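Local atomic coordinates of fructose-bisphosphate aldolase (Slackia heliotrinireducens, PDB entry 4MOZ), a protein that belongs to the DeoC/LacD family of aldolases and folds as a closed barrel of eight parallel strands surrounded by helices, the TIM barrel. Residues M38-D43 with E66-I71; H123-V128 with V163-E168; L141-Y146 with A153-E158; S265-G270 with A290-D295. All blocks are in the same frame, centred on the assembly; numbering follows the deposited sequence.

Contact 1 (M38-D43 with E66-I71); sequences MLFACD and EHLFKI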
loop_
_atom_site.group_PDB
_atom_site.type_symbol
_atom_site.label_atom_id
_atom_site.label_comp_id
_atom_site.label_asym_id
_atom_site.label_seq_id
_atom_site.Cartn_x
_atom_site.Cartn_y
_atom_site.Cartn_z
HETATM N N MSE C 38 -10.250 -33.439 -12.025
HETATM C CA MSE C 38 -11.692 -33.265 -11.879
HETATM C C MSE C 38 -11.907 -32.324 -10.701
HETATM O O MSE C 38 -11.731 -32.718 -9.546
HETATM C CB MSE C 38 -12.389 -34.613 -11.647
HETATM C CG MSE C 38 -13.911 -34.575 -11.749
HETATM SE SE MSE C 38 -14.773 -33.543 -10.317
HETATM C CE MSE C 38 -16.630 -34.084 -10.620
ATOM N N LEU C 39 -12.266 -31.078 -10.999
ATOM C CA LEU C 39 -12.435 -30.048 -9.976
ATOM C C LEU C 39 -13.908 -29.760 -9.697
ATOM O O LEU C 39 -14.665 -29.391 -10.600
ATOM C CB LEU C 39 -11.693 -28.762 -10.377
ATOM C CG LEU C 39 -11.686 -27.595 -9.376
ATOM C CD1 LEU C 39 -10.368 -26.837 -9.424
ATOM C CD2 LEU C 39 -12.862 -26.642 -9.581
ATOM N N PHE C 40 -14.302 -29.932 -8.440
ATOM C CA PHE C 40 -15.642 -29.582 -7.990
ATOM C C PHE C 40 -15.597 -28.175 -7.384
ATOM O O PHE C 40 -15.048 -27.962 -6.293
ATOM C CB PHE C 40 -16.153 -30.639 -7.001
ATOM C CG PHE C 40 -17.517 -30.354 -6.420
ATOM C CD1 PHE C 40 -18.521 -29.752 -7.182
ATOM C CD2 PHE C 40 -17.809 -30.729 -5.110
ATOM C CE1 PHE C 40 -19.771 -29.503 -6.640
ATOM C CE2 PHE C 40 -19.065 -30.489 -4.562
ATOM C CZ PHE C 40 -20.046 -29.874 -5.330
ATOM N N ALA C 41 -16.161 -27.219 -8.124
ATOM C CA ALA C 41 -16.135 -25.809 -7.749
ATOM C C ALA C 41 -17.260 -25.455 -6.775
ATOM O O ALA C 41 -18.445 -25.618 -7.084
ATOM C CB ALA C 41 -16.196 -24.931 -8.994
ATOM N N CYS C 42 -16.872 -24.967 -5.600
ATOM C CA CYS C 42 -17.813 -24.615 -4.536
ATOM C C CYS C 42 -17.558 -23.204 -4.006
ATOM O O CYS C 42 -17.762 -22.928 -2.824
ATOM C CB CYS C 42 -17.705 -25.623 -3.387
ATOM S SG CYS C 42 -18.123 -27.323 -3.835
ATOM N N ASP C 43 -17.119 -22.313 -4.890
ATOM C CA ASP C 43 -16.730 -20.959 -4.511
ATOM C C ASP C 43 -17.779 -19.904 -4.882
ATOM O O ASP C 43 -17.599 -18.718 -4.601
ATOM C CB ASP C 43 -15.387 -20.608 -5.158
ATOM C CG ASP C 43 -15.462 -20.564 -6.683
ATOM O OD1 ASP C 43 -16.024 -21.503 -7.290
ATOM O OD2 ASP C 43 -14.951 -19.589 -7.276
ATOM N N GLU C 66 -23.873 -27.399 3.634
ATOM C CA GLU C 66 -23.342 -28.736 3.912
ATOM C C GLU C 66 -23.561 -29.698 2.732
ATOM O O GLU C 66 -22.823 -30.669 2.559
ATOM C CB GLU C 66 -23.916 -29.314 5.209
ATOM C CG GLU C 66 -23.063 -30.447 5.766
ATOM C CD GLU C 66 -23.517 -30.964 7.120
ATOM O OE1 GLU C 66 -24.353 -30.314 7.784
ATOM O OE2 GLU C 66 -23.018 -32.033 7.527
ATOM N N HIS C 67 -24.581 -29.404 1.929
ATOM C CA HIS C 67 -24.831 -30.066 0.647
ATOM C C HIS C 67 -23.567 -30.237 -0.161
ATOM O O HIS C 67 -23.303 -31.328 -0.682
ATOM C CB HIS C 67 -25.861 -29.251 -0.125
ATOM C CG HIS C 67 -26.351 -29.898 -1.399
ATOM N ND1 HIS C 67 -26.983 -31.087 -1.415
ATOM C CD2 HIS C 67 -26.325 -29.446 -2.720
ATOM C CE1 HIS C 67 -27.323 -31.392 -2.683
ATOM N NE2 HIS C 67 -26.923 -30.383 -3.478
ATOM N N LEU C 68 -22.767 -29.174 -0.255
ATOM C CA LEU C 68 -21.529 -29.197 -1.037
ATOM C C LEU C 68 -20.540 -30.229 -0.505
ATOM O O LEU C 68 -19.901 -30.946 -1.278
ATOM C CB LEU C 68 -20.878 -27.810 -1.076
ATOM C CG LEU C 68 -21.757 -26.632 -1.526
ATOM C CD1 LEU C 68 -21.050 -25.304 -1.309
ATOM C CD2 LEU C 68 -22.190 -26.775 -2.976
ATOM N N PHE C 69 -20.426 -30.311 0.816
ATOM C CA PHE C 69 -19.483 -31.233 1.440
ATOM C C PHE C 69 -19.962 -32.682 1.380
ATOM O O PHE C 69 -19.147 -33.603 1.284
ATOM C CB PHE C 69 -19.178 -30.799 2.872
ATOM C CG PHE C 69 -18.342 -29.547 2.955
ATOM C CD1 PHE C 69 -18.938 -28.285 2.901
ATOM C CD2 PHE C 69 -16.955 -29.628 3.077
ATOM C CE1 PHE C 69 -18.170 -27.132 2.969
ATOM C CE2 PHE C 69 -16.185 -28.479 3.148
ATOM C CZ PHE C 69 -16.792 -27.228 3.096
ATOM N N LYS C 70 -21.279 -32.876 1.422
ATOM C CA LYS C 70 -21.875 -34.198 1.265
ATOM C C LYS C 70 -21.615 -34.737 -0.141
ATOM O O LYS C 70 -21.296 -35.913 -0.304
ATOM C CB LYS C 70 -23.381 -34.159 1.540
ATOM C CG LYS C 70 -23.769 -33.943 2.997
ATOM C CD LYS C 70 -25.286 -33.988 3.134
ATOM C CE LYS C 70 -25.767 -33.508 4.493
ATOM N NZ LYS C 70 -25.624 -34.552 5.539
ATOM N N ILE C 71 -21.750 -33.865 -1.141
ATOM C CA ILE C 71 -21.472 -34.209 -2.536
ATOM C C ILE C 71 -20.006 -34.599 -2.722
ATOM O O ILE C 71 -19.706 -35.639 -3.308
ATOM C CB ILE C 71 -21.836 -33.057 -3.497
ATOM C CG1 ILE C 71 -23.347 -32.810 -3.490
ATOM C CG2 ILE C 71 -21.380 -33.379 -4.913
ATOM C CD1 ILE C 71 -23.765 -31.491 -4.106
#

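Contact 2 (H123-V128 with V163-E168); sequences HDIEAV and VAQAHE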
loop_
_atom_site.group_PDB
_atom_site.type_symbol
_atom_site.label_atom_id
_atom_site.label_comp_id
_atom_site.label_asym_id
_atom_site.label_seq_id
_atom_site.Cartn_x
_atom_site.Cartn_y
_atom_site.Cartn_z
ATOM N N HIS C 123 -6.725 -13.438 2.270
ATOM C CA HIS C 123 -5.870 -13.632 3.446
ATOM C C HIS C 123 -4.534 -14.112 2.967
ATOM O O HIS C 123 -4.398 -14.497 1.811
ATOM C CB HIS C 123 -6.481 -14.675 4.382
ATOM C CG HIS C 123 -6.987 -15.898 3.657
ATOM N ND1 HIS C 123 -6.167 -16.877 3.228
ATOM C CD2 HIS C 123 -8.272 -16.250 3.245
ATOM C CE1 HIS C 123 -6.888 -17.817 2.590
ATOM N NE2 HIS C 123 -8.176 -17.431 2.600
ATOM N N ASP C 124 -3.534 -14.121 3.840
ATOM C CA ASP C 124 -2.217 -14.617 3.444
ATOM C C ASP C 124 -2.181 -16.148 3.316
ATOM O O ASP C 124 -3.104 -16.849 3.761
ATOM C CB ASP C 124 -1.112 -14.099 4.382
ATOM C CG ASP C 124 -1.321 -14.503 5.839
ATOM O OD1 ASP C 124 -1.977 -15.534 6.120
ATOM O OD2 ASP C 124 -0.809 -13.781 6.719
ATOM N N ILE C 125 -1.114 -16.655 2.704
ATOM C CA ILE C 125 -0.931 -18.091 2.545
ATOM C C ILE C 125 -0.761 -18.783 3.899
ATOM O O ILE C 125 -1.210 -19.912 4.080
ATOM C CB ILE C 125 0.238 -18.428 1.585
ATOM C CG1 ILE C 125 0.246 -19.925 1.244
ATOM C CG2 ILE C 125 1.582 -17.962 2.149
ATOM C CD1 ILE C 125 1.112 -20.284 0.053
ATOM N N GLU C 126 -0.136 -18.086 4.845
ATOM C CA GLU C 126 0.106 -18.619 6.186
ATOM C C GLU C 126 -1.170 -19.102 6.871
ATOM O O GLU C 126 -1.141 -20.089 7.599
ATOM C CB GLU C 126 0.827 -17.583 7.060
ATOM C CG GLU C 126 2.320 -17.434 6.771
ATOM C CD GLU C 126 2.638 -16.537 5.579
ATOM O OE1 GLU C 126 1.709 -16.011 4.924
ATOM O OE2 GLU C 126 3.838 -16.348 5.295
ATOM N N ALA C 127 -2.284 -18.414 6.626
ATOM C CA ALA C 127 -3.590 -18.827 7.152
ATOM C C ALA C 127 -3.964 -20.235 6.678
ATOM O O ALA C 127 -4.504 -21.037 7.448
ATOM C CB ALA C 127 -4.669 -17.829 6.754
ATOM N N VAL C 128 -3.667 -20.529 5.413
ATOM C CA VAL C 128 -3.959 -21.834 4.822
ATOM C C VAL C 128 -3.000 -22.900 5.364
ATOM O O VAL C 128 -3.409 -24.034 5.638
ATOM C CB VAL C 128 -3.898 -21.778 3.281
ATOM C CG1 VAL C 128 -4.195 -23.142 2.675
ATOM C CG2 VAL C 128 -4.874 -20.738 2.743
ATOM N N VAL C 163 1.845 -18.208 -6.594
ATOM C CA VAL C 163 2.362 -19.411 -7.243
ATOM C C VAL C 163 3.727 -19.775 -6.665
ATOM O O VAL C 163 3.960 -20.926 -6.292
ATOM C CB VAL C 163 2.442 -19.267 -8.780
ATOM C CG1 VAL C 163 3.119 -20.486 -9.393
ATOM C CG2 VAL C 163 1.050 -19.098 -9.373
ATOM N N ALA C 164 4.610 -18.783 -6.571
ATOM C CA ALA C 164 5.929 -18.974 -5.978
ATOM C C ALA C 164 5.839 -19.525 -4.552
ATOM O O ALA C 164 6.558 -20.451 -4.197
ATOM C CB ALA C 164 6.706 -17.671 -6.001
ATOM N N GLN C 165 4.935 -18.970 -3.752
ATOM C CA GLN C 165 4.809 -19.347 -2.347
ATOM C C GLN C 165 4.179 -20.720 -2.165
ATOM O O GLN C 165 4.592 -21.482 -1.283
ATOM C CB GLN C 165 4.008 -18.304 -1.573
ATOM C CG GLN C 165 4.782 -17.035 -1.257
ATOM C CD GLN C 165 3.947 -16.012 -0.510
ATOM O OE1 GLN C 165 4.352 -15.526 0.540
ATOM N NE2 GLN C 165 2.773 -15.687 -1.044
ATOM N N ALA C 166 3.182 -21.030 -2.994
ATOM C CA ALA C 166 2.526 -22.332 -2.948
ATOM C C ALA C 166 3.501 -23.455 -3.284
ATOM O O ALA C 166 3.538 -24.481 -2.599
ATOM C CB ALA C 166 1.331 -22.365 -3.884
ATOM N N HIS C 167 4.299 -23.249 -4.326
ATOM C CA HIS C 167 5.261 -24.253 -4.759
ATOM C C HIS C 167 6.380 -24.430 -3.786
ATOM O O HIS C 167 6.933 -25.521 -3.666
ATOM C CB HIS C 167 5.769 -23.956 -6.161
ATOM C CG HIS C 167 4.761 -24.273 -7.234
ATOM N ND1 HIS C 167 4.858 -23.795 -8.486
ATOM C CD2 HIS C 167 3.592 -25.034 -7.192
ATOM C CE1 HIS C 167 3.816 -24.238 -9.217
ATOM N NE2 HIS C 167 3.042 -24.997 -8.421
ATOM N N GLU C 168 6.698 -23.362 -3.063
ATOM C CA GLU C 168 7.647 -23.415 -1.956
ATOM C C GLU C 168 7.143 -24.388 -0.883
ATOM O O GLU C 168 7.937 -25.034 -0.199
ATOM C CB GLU C 168 7.832 -22.011 -1.373
ATOM C CG GLU C 168 8.864 -21.898 -0.265
ATOM C CD GLU C 168 8.946 -20.509 0.347
ATOM O OE1 GLU C 168 8.183 -19.604 -0.067
ATOM O OE2 GLU C 168 9.784 -20.323 1.253
HETATM O O HOH W 1 0.337 -14.855 1.221
HETATM O O HOH W 2 2.708 -14.352 2.835
#

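Contact 3 (L141-Y146 with A153-E158); sequences LGYTLY and ATMLAE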
loop_
_atom_site.group_PDB
_atom_site.type_symbol
_atom_site.label_atom_id
_atom_site.label_comp_id
_atom_site.label_asym_id
_atom_site.label_seq_id
_atom_site.Cartn_x
_atom_site.Cartn_y
_atom_site.Cartn_z
ATOM N N LEU C 141 -4.046 -24.510 -4.019
ATOM C CA LEU C 141 -4.640 -23.192 -3.946
ATOM C C LEU C 141 -5.230 -22.811 -5.288
ATOM O O LEU C 141 -4.784 -23.297 -6.339
ATOM C CB LEU C 141 -3.590 -22.150 -3.546
ATOM C CG LEU C 141 -2.718 -22.368 -2.305
ATOM C CD1 LEU C 141 -1.818 -21.160 -2.112
ATOM C CD2 LEU C 141 -3.539 -22.620 -1.047
ATOM N N GLY C 142 -6.235 -21.939 -5.240
ATOM C CA GLY C 142 -6.849 -21.383 -6.436
ATOM C C GLY C 142 -6.871 -19.864 -6.399
ATOM O O GLY C 142 -6.940 -19.264 -5.327
ATOM N N TYR C 143 -6.813 -19.245 -7.577
ATOM C CA TYR C 143 -6.840 -17.791 -7.702
ATOM C C TYR C 143 -7.420 -17.402 -9.055
ATOM O O TYR C 143 -7.096 -18.028 -10.068
ATOM C CB TYR C 143 -5.427 -17.210 -7.535
ATOM C CG TYR C 143 -5.388 -15.704 -7.423
ATOM C CD1 TYR C 143 -5.266 -14.907 -8.566
ATOM C CD2 TYR C 143 -5.476 -15.069 -6.180
ATOM C CE1 TYR C 143 -5.234 -13.527 -8.477
ATOM C CE2 TYR C 143 -5.440 -13.684 -6.085
ATOM C CZ TYR C 143 -5.322 -12.921 -7.241
ATOM O OH TYR C 143 -5.297 -11.546 -7.178
ATOM N N THR C 144 -8.271 -16.377 -9.067
ATOM C CA THR C 144 -8.866 -15.855 -10.302
ATOM C C THR C 144 -8.188 -14.569 -10.780
ATOM O O THR C 144 -7.949 -13.659 -9.987
ATOM C CB THR C 144 -10.368 -15.564 -10.114
ATOM O OG1 THR C 144 -11.038 -16.773 -9.758
ATOM C CG2 THR C 144 -10.988 -15.013 -11.400
ATOM N N LEU C 145 -7.895 -14.495 -12.077
ATOM C CA LEU C 145 -7.375 -13.266 -12.689
ATOM C C LEU C 145 -8.285 -12.822 -13.820
ATOM O O LEU C 145 -8.636 -13.629 -14.682
ATOM C CB LEU C 145 -5.970 -13.467 -13.261
ATOM C CG LEU C 145 -4.802 -13.814 -12.346
ATOM C CD1 LEU C 145 -4.607 -15.323 -12.279
ATOM C CD2 LEU C 145 -3.545 -13.130 -12.865
ATOM N N TYR C 146 -8.664 -11.544 -13.811
ATOM C CA TYR C 146 -9.376 -10.948 -14.936
ATOM C C TYR C 146 -8.391 -10.140 -15.767
ATOM O O TYR C 146 -8.147 -8.968 -15.494
ATOM C CB TYR C 146 -10.560 -10.079 -14.473
ATOM C CG TYR C 146 -11.441 -10.770 -13.456
ATOM C CD1 TYR C 146 -12.370 -11.742 -13.843
ATOM C CD2 TYR C 146 -11.332 -10.470 -12.101
ATOM C CE1 TYR C 146 -13.166 -12.387 -12.903
ATOM C CE2 TYR C 146 -12.120 -11.107 -11.158
ATOM C CZ TYR C 146 -13.032 -12.062 -11.559
ATOM O OH TYR C 146 -13.806 -12.690 -10.607
ATOM N N ALA C 153 -3.233 -5.485 -13.096
ATOM C CA ALA C 153 -1.916 -5.400 -12.460
ATOM C C ALA C 153 -1.892 -5.951 -11.036
ATOM O O ALA C 153 -0.974 -6.685 -10.662
ATOM C CB ALA C 153 -1.410 -3.965 -12.474
ATOM N N THR C 154 -2.904 -5.587 -10.251
ATOM C CA THR C 154 -3.007 -6.023 -8.861
ATOM C C THR C 154 -3.117 -7.544 -8.780
ATOM O O THR C 154 -2.453 -8.178 -7.955
ATOM C CB THR C 154 -4.215 -5.369 -8.163
ATOM O OG1 THR C 154 -4.180 -3.954 -8.385
ATOM C CG2 THR C 154 -4.190 -5.642 -6.663
HETATM N N MSE C 155 -3.937 -8.119 -9.658
HETATM C CA MSE C 155 -4.157 -9.555 -9.677
HETATM C C MSE C 155 -2.958 -10.321 -10.226
HETATM O O MSE C 155 -2.620 -11.385 -9.702
HETATM C CB MSE C 155 -5.440 -9.891 -10.430
HETATM C CG MSE C 155 -6.682 -9.563 -9.623
HETATM SE SE MSE C 155 -8.340 -9.798 -10.605
HETATM C CE MSE C 155 -8.204 -8.275 -11.823
ATOM N N LEU C 156 -2.308 -9.782 -11.256
ATOM C CA LEU C 156 -1.051 -10.361 -11.743
ATOM C C LEU C 156 -0.012 -10.486 -10.623
ATOM O O LEU C 156 0.628 -11.531 -10.482
ATOM C CB LEU C 156 -0.474 -9.554 -12.916
ATOM C CG LEU C 156 -1.083 -9.742 -14.308
ATOM C CD1 LEU C 156 -0.484 -8.750 -15.298
ATOM C CD2 LEU C 156 -0.902 -11.171 -14.813
ATOM N N ALA C 157 0.131 -9.422 -9.833
ATOM C CA ALA C 157 1.100 -9.362 -8.735
ATOM C C ALA C 157 0.755 -10.329 -7.611
ATOM O O ALA C 157 1.637 -10.999 -7.077
ATOM C CB ALA C 157 1.202 -7.942 -8.195
ATOM N N GLU C 158 -0.523 -10.398 -7.244
ATOM C CA GLU C 158 -0.957 -11.350 -6.221
ATOM C C GLU C 158 -0.758 -12.786 -6.704
ATOM O O GLU C 158 -0.207 -13.612 -5.979
ATOM C CB GLU C 158 -2.414 -11.107 -5.802
ATOM C CG GLU C 158 -2.636 -9.836 -4.995
ATOM C CD GLU C 158 -4.076 -9.641 -4.533
ATOM O OE1 GLU C 158 -4.974 -10.423 -4.915
ATOM O OE2 GLU C 158 -4.315 -8.682 -3.768
#

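Contact 4 (S265-G270 with A290-D295); sequences SGNATG and AITLAD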
loop_
_atom_site.group_PDB
_atom_site.type_symbol
_atom_site.label_atom_id
_atom_site.label_comp_id
_atom_site.label_asym_id
_atom_site.label_seq_id
_atom_site.Cartn_x
_atom_site.Cartn_y
_atom_site.Cartn_z
ATOM N N SER C 265 -6.706 -31.175 -19.775
ATOM C CA SER C 265 -6.189 -32.092 -18.763
ATOM C C SER C 265 -7.191 -32.292 -17.629
ATOM O O SER C 265 -6.850 -32.815 -16.562
ATOM C CB SER C 265 -4.871 -31.571 -18.197
ATOM O OG SER C 265 -3.833 -31.707 -19.145
ATOM N N GLY C 266 -8.428 -31.871 -17.860
ATOM C CA GLY C 266 -9.483 -32.059 -16.884
ATOM C C GLY C 266 -10.634 -31.097 -17.055
ATOM O O GLY C 266 -10.821 -30.517 -18.125
ATOM N N ASN C 267 -11.410 -30.935 -15.989
ATOM C CA ASN C 267 -12.590 -30.078 -16.009
ATOM C C ASN C 267 -12.883 -29.448 -14.649
ATOM O O ASN C 267 -12.392 -29.921 -13.619
ATOM C CB ASN C 267 -13.811 -30.856 -16.512
ATOM C CG ASN C 267 -13.838 -32.290 -16.011
ATOM O OD1 ASN C 267 -13.896 -32.551 -14.802
ATOM N ND2 ASN C 267 -13.793 -33.236 -16.947
ATOM N N ALA C 268 -13.663 -28.367 -14.667
ATOM C CA ALA C 268 -14.142 -27.714 -13.454
ATOM C C ALA C 268 -15.651 -27.541 -13.554
ATOM O O ALA C 268 -16.154 -26.936 -14.507
ATOM C CB ALA C 268 -13.458 -26.371 -13.263
ATOM N N THR C 269 -16.369 -28.082 -12.573
ATOM C CA THR C 269 -17.829 -28.054 -12.576
ATOM C C THR C 269 -18.342 -27.597 -11.221
ATOM O O THR C 269 -17.889 -28.077 -10.173
ATOM C CB THR C 269 -18.428 -29.438 -12.912
ATOM O OG1 THR C 269 -17.736 -30.009 -14.029
ATOM C CG2 THR C 269 -19.921 -29.330 -13.245
ATOM N N GLY C 270 -19.291 -26.666 -11.257
ATOM C CA GLY C 270 -19.862 -26.092 -10.051
ATOM C C GLY C 270 -21.352 -26.327 -9.957
ATOM O O GLY C 270 -21.792 -27.401 -9.544
ATOM N N ALA C 290 -15.813 -40.483 -14.306
ATOM C CA ALA C 290 -15.641 -41.680 -15.125
ATOM C C ALA C 290 -15.009 -41.332 -16.467
ATOM O O ALA C 290 -14.097 -42.025 -16.919
ATOM C CB ALA C 290 -16.961 -42.411 -15.314
ATOM N N ILE C 291 -15.482 -40.252 -17.090
ATOM C CA ILE C 291 -14.857 -39.731 -18.307
ATOM C C ILE C 291 -13.437 -39.243 -18.017
ATOM O O ILE C 291 -12.487 -39.659 -18.678
ATOM C CB ILE C 291 -15.677 -38.587 -18.941
ATOM C CG1 ILE C 291 -16.998 -39.130 -19.497
ATOM C CG2 ILE C 291 -14.879 -37.889 -20.038
ATOM C CD1 ILE C 291 -17.978 -38.060 -19.934
ATOM N N THR C 292 -13.309 -38.393 -17.001
ATOM C CA THR C 292 -12.073 -37.665 -16.724
ATOM C C THR C 292 -10.949 -38.552 -16.191
ATOM O O THR C 292 -9.808 -38.449 -16.638
ATOM C CB THR C 292 -12.350 -36.506 -15.749
ATOM O OG1 THR C 292 -13.467 -35.750 -16.231
ATOM C CG2 THR C 292 -11.140 -35.590 -15.607
ATOM N N LEU C 293 -11.278 -39.424 -15.244
ATOM C CA LEU C 293 -10.269 -40.242 -14.568
ATOM C C LEU C 293 -10.132 -41.666 -15.121
ATOM O O LEU C 293 -9.048 -42.258 -15.051
ATOM C CB LEU C 293 -10.548 -40.288 -13.059
ATOM C CG LEU C 293 -10.789 -38.942 -12.359
ATOM C CD1 LEU C 293 -11.324 -39.145 -10.947
ATOM C CD2 LEU C 293 -9.528 -38.090 -12.344
ATOM N N ALA C 294 -11.224 -42.204 -15.669
ATOM C CA ALA C 294 -11.273 -43.611 -16.097
ATOM C C ALA C 294 -11.523 -43.837 -17.597
ATOM O O ALA C 294 -11.650 -44.980 -18.038
ATOM C CB ALA C 294 -12.289 -44.379 -15.260
ATOM N N ASP C 295 -11.608 -42.754 -18.368
ATOM C CA ASP C 295 -11.645 -42.817 -19.840
ATOM C C ASP C 295 -12.943 -43.340 -20.470
ATOM O O ASP C 295 -12.957 -43.686 -21.659
ATOM C CB ASP C 295 -10.447 -43.614 -20.375
ATOM C CG ASP C 295 -9.119 -43.043 -19.919
ATOM O OD1 ASP C 295 -8.785 -41.918 -20.343
ATOM O OD2 ASP C 295 -8.420 -43.717 -19.128
#

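Contact 1 (M38-D43 with E66-I71)
Phe40 of strand 37-41 and, two residues on, Cys42 pack against Leu68 and Ile71, two residues one turn apart on helix 66-74. Just ahead of them comes His67, and within the helix Ile71 CD1 rests over one face of the His67 ring, toward its rim. Leu68 is the first to reach across. Its CB lies 3.9 Å from Cys42 SG, its CD1 meets Cys42 CB at 4.0 Å, and a branched apolar chain suits a place beside a small thiol, where two of its carbons can reach the cysteine. The carbonyl of Leu68 takes part as well: Phe40 CE2 comes within 3.4 Å of Leu68 O, which lies at the ring edge and in its plane, where the weakly positive C-H groups of an aromatic ring face a carbonyl oxygen favourably. Strand 37-41 and strand 79-82 are parallel neighbours in the TIM barrel, and helix 66-74 belongs to the beta-alpha-beta crossover between them; this contact is the packing of that helix on the outside of the first strand. One turn on, Ile71 crosses Phe40 at about a right angle. CG2 stands anti to the backbone N of Ile71, and this methyl comes in obliquely to the ring, with Ile71 CG2 3.7 Å from Phe40 CE2 and 3.8 Å from Phe40 CZ. The ring also receives Cys42 SG over one face, towards the rim, while Ile273 and His274 of helix 271-274 border Ile71.

Contact 2 (H123-V128 with V163-E168)
Gln165, on helix 152-168, passes obliquely across Ile125, which opens helix 125-132, and its chain can be traced outward over that one residue. CB comes first, 3.9 Å from Ile125 CD1; the same methyl reaches the helix backbone, with Ile125 CD1 3.8 Å from Ala166 N, and ends near the small side chain of Ala166, whose size lets the isoleucine tip come close. Ile125 gets there because CG1 is anti to its backbone N (chi1 -170°), which sends the long branch across to the neighbouring helix and leaves CG2 for the amide. Beyond CG the glutamine chain is extended, and at its end Gln165 OE1 is 4.0 Å from Ile125 CG2, with CD and NE2 of the amide scarcely farther. The two polar tips turn to water. Gln165 OE1 accepts from a water at 3.1 Å that also donates to Glu126 OE1 at 2.8 Å. A second water accepts from Ile125 N at 2.7 Å and, weakly, from Gln165 NE2 at 3.4 Å. Asp124 is the N-cap of helix 125-132, its OD1 accepting from Ala127 N at 2.9 Å, and its own backbone N is bonded to Gln161 of a neighbouring subunit. Two adjoining helices of the TIM barrel are thus joined by mixed chemistry: direct apolar contact where Ile125 is buried, and water-bridged contact at the partly exposed Gln165, whose amide can act as donor and acceptor at once.

Contact 3 (L141-Y146 with A153-E158)
The phenol of Tyr143 and the carboxylate of Glu158 meet almost perpendicularly, their planes 75° apart and their chains crossing at about a right angle. Tyr143 OH donates to Glu158 OE1 over a short 2.5 Å, reaching this oxygen on its anti side and 28° out of the carboxylate plane. With CG anti to the backbone N, the tyrosine spans the whole distance from strand to helix, and the fit is close: Tyr143 OH is also 3.2 Å from Glu158 CB. Met155, a selenomethionine in this model, passes the same hydroxyl at a right angle, its CG 3.4 Å from Tyr143 OH. Its flexible chain then bends (chi3 -72°) towards Tyr146, where Met155 SE approaches Tyr146 CD2 to 3.4 Å obliquely to the ring while CE lies at the edge, in plane: a Met-aromatic contact. Thr144 CG2 lies over one face of the Tyr146 ring, toward its rim. Leu145 and Leu156 also cross at about a right angle, and Leu145 CD2 meets Leu156 CD2 at 3.8 Å. These are the strand and the helix of the beta-alpha-beta unit made by strand 138-145, helix 152-168 and strand 172-177, running roughly antiparallel to each other. Glu158 OE1 also takes the backbone N of Gln121, and OE2 a weak bond from Tyr118 OH. Two donors, Tyr143 OH and Gln121 N, therefore hold one carboxylate oxygen, which fixes the end of Glu158 and gives the buried tyrosine a probably charged acceptor within an otherwise largely apolar interface.

Contact 4 (S265-G270 with A290-D295)
Asn267 ND2 donates to Thr292 OG1 across 2.6 Å, a short and nearly straight bond with an angle of 167° at the hydrogen. It joins the last strand of the TIM barrel, 266-269, to helix 278-294, which packs outside it. The two side chains come from opposite directions, and the hydroxyl lies almost in the plane of the asparagine amide, where an N-H of that group points. Beside this bond Thr292 CG2 sits 4.1 Å from Gly266 CA. Threonine suits the place because its two branches serve two needs, the hydroxyl for the amide and the methyl for the bare strand backbone. Gly266 has backbone angles at which a CB would press against the carbonyl oxygen of Ser265, so the residue type follows from the strand's own conformation. In the next shell, the Asn267 amide is placed by a chi1 of 38°, which sets CG between the backbone N and the carbonyl carbon, and the Asn267 side chain also touches Leu255 and Ile288. Thr292 OG1 accepts from Asn267 ND2 and, since Ile288 O one turn back in its own helix can only accept, gives its proton to that carbonyl. Farther out, Arg36 NH1 bonds Thr292 O. Asp295 leaves the helix with a positive phi of 72°, and its backbone N still reaches Ile291 O, weakly, at 3.2 Å.

Contacts 1 and 4 meet where the barrel closes: strands 37-41 and 266-269 are neighbours, probably hydrogen-bonded through Ala41 N to Thr269 O at 2.8 Å and Leu39 N to Asn267 O at 2.9 Å. The centres of these two contacts are about 15 Å apart. Contacts 2 and 3 share helix 152-168 and touch through Leu141, whose CD1 lies 3.7 Å from Ile125 CD1; their centres are about 13 Å apart, and both touch a neighbouring subunit. Contact 3 lies across the chain's centre from contact 4, about 25 Å away between centres. Contacts 1 and 3 reach the same sheet, with nearest atoms about 5 Å apart.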